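Local coordinates for heme-binding protein A / AI-2 binding protein A (Helicobacter pylori SS1, PDB 6OFQ) that binds peptides in the periplasm, here the peptide STSA, and probably delivers them to an ABC transporter as its type II substrate-binding component, at residues A388-I391 / Q392-A396. Residues are numbered along the deposited sequence; the frame is centred on the assembly and turned at random.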
loop_
_atom_site.group_PDB
_atom_site.type_symbol
_atom_site.label_atom_id
_atom_site.label_comp_id
_atom_site.label_asym_id
_atom_site.label_seq_id
_atom_site.Cartn_x
_atom_site.Cartn_y
_atom_site.Cartn_z
ATOM N N ALA A 388 -8.636 -19.544 2.027
ATOM C CA ALA A 388 -7.687 -20.611 1.777
ATOM C C ALA A 388 -8.428 -21.932 1.631
ATOM O O ALA A 388 -8.038 -22.726 0.808
ATOM C CB ALA A 388 -6.587 -20.667 2.798
ATOM N N VAL A 389 -9.442 -22.151 2.456
ATOM C CA VAL A 389 -10.224 -23.392 2.350
ATOM C C VAL A 389 -10.927 -23.520 1.000
ATOM O O VAL A 389 -10.928 -24.575 0.386
ATOM C CB VAL A 389 -11.203 -23.444 3.529
ATOM C CG1 VAL A 389 -12.287 -24.507 3.335
ATOM C CG2 VAL A 389 -10.468 -23.659 4.825
ATOM N N PHE A 390 -11.425 -22.408 0.484
ATOM C CA PHE A 390 -12.040 -22.336 -0.846
ATOM C C PHE A 390 -11.038 -22.713 -1.917
ATOM O O PHE A 390 -11.374 -23.493 -2.811
ATOM C CB PHE A 390 -12.650 -20.937 -1.058
ATOM C CG PHE A 390 -13.478 -20.774 -2.314
ATOM C CD1 PHE A 390 -12.881 -20.742 -3.567
ATOM C CD2 PHE A 390 -14.867 -20.738 -2.255
ATOM C CE1 PHE A 390 -13.638 -20.630 -4.721
ATOM C CE2 PHE A 390 -15.639 -20.580 -3.406
ATOM C CZ PHE A 390 -15.019 -20.539 -4.641
ATOM N N ILE A 391 -9.840 -22.133 -1.877
ATOM C CA ILE A 391 -8.854 -22.402 -2.913
ATOM C C ILE A 391 -8.468 -23.891 -2.817
ATOM O O ILE A 391 -8.293 -24.597 -3.827
ATOM C CB ILE A 391 -7.620 -21.480 -2.847
ATOM C CG1 ILE A 391 -8.011 -20.002 -3.006
ATOM C CG2 ILE A 391 -6.565 -21.871 -3.846
ATOM C CD1 ILE A 391 -8.722 -19.611 -4.271
ATOM N N GLN A 392 -8.244 -24.390 -1.608
ATOM C CA GLN A 392 -7.897 -25.791 -1.395
ATOM C C GLN A 392 -8.986 -26.673 -1.994
ATOM O O GLN A 392 -8.674 -27.661 -2.659
ATOM C CB GLN A 392 -7.786 -26.041 0.119
ATOM C CG GLN A 392 -7.445 -27.472 0.507
ATOM C CD GLN A 392 -7.487 -27.578 2.019
ATOM O OE1 GLN A 392 -8.528 -27.432 2.683
ATOM N NE2 GLN A 392 -6.315 -27.845 2.549
ATOM N N ALA A 393 -10.245 -26.314 -1.806
ATOM C CA ALA A 393 -11.342 -27.189 -2.267
ATOM C C ALA A 393 -11.453 -27.121 -3.781
ATOM O O ALA A 393 -11.654 -28.140 -4.441
ATOM C CB ALA A 393 -12.685 -26.743 -1.743
ATOM N N SER A 394 -11.263 -25.921 -4.324
ATOM C CA SER A 394 -11.376 -25.775 -5.782
ATOM C C SER A 394 -10.251 -26.554 -6.460
ATOM O O SER A 394 -10.504 -27.262 -7.454
ATOM C CB SER A 394 -11.144 -24.304 -6.138
ATOM O OG SER A 394 -12.147 -23.445 -5.642
ATOM N N LEU A 395 -9.013 -26.425 -5.994
ATOM C CA LEU A 395 -7.901 -27.124 -6.601
ATOM C C LEU A 395 -7.866 -28.624 -6.377
ATOM O O LEU A 395 -7.395 -29.358 -7.249
ATOM C CB LEU A 395 -6.581 -26.418 -6.358
ATOM C CG LEU A 395 -6.520 -24.932 -6.761
ATOM C CD1 LEU A 395 -5.066 -24.529 -6.457
ATOM C CD2 LEU A 395 -6.921 -24.717 -8.194
ATOM N N ALA A 396 -8.471 -29.105 -5.288
ATOM C CA ALA A 396 -8.569 -30.553 -5.139
ATOM C C ALA A 396 -9.444 -31.163 -6.231
ATOM O O ALA A 396 -9.118 -32.329 -6.528
ATOM C CB ALA A 396 -9.210 -30.864 -3.803
HETATM O O HOH W 1 -10.950 -27.238 1.369
#
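Gln392 N meets Ala388 O at 2.9 Å, an i to i+4 hydrogen bond of an alpha-helix. From the same residue an extended side chain, with CG anti to the backbone N, carries the amide out to strand 400-407, where NE2 is hydrogen-bonded to Val402 O. A water donates to Gln392 OE1 and to Val389 O, 2.8 Å from each, and so ties the other end of the amide back to the preceding turn; the group is held at both its polar atoms. Ala393 N also reaches Val389 O, at 2.9 Å, with an N-H...O angle of 145° that marks a bent bond; this carbonyl thus serves both the helix and the water. Both segments, 388-391 and 392-396, belong to helix 386-396, which connects the parallel strands 373-380 and 400-407 in a beta-alpha-beta unit. At buried Ser394, OG stands beside the backbone N (chi1 -66°), which turns the hydroxyl back along the helix to donate to Phe390 O at 2.9 Å. It comes from above the carbonyl plane, 39° out of it, while Ser394 N approaches the same oxygen from the opposite face; two donors therefore grip Phe390 O. The hydroxyl also touches the Phe390 ring obliquely, OG lying 3.3 Å from CE1, and that ring packs edge-to-face with Tyr323. Leu395 runs alongside Ile391, Leu395 CD1 and Ile391 CG2 being 4.0 Å apart, and both side chains touch Ile318.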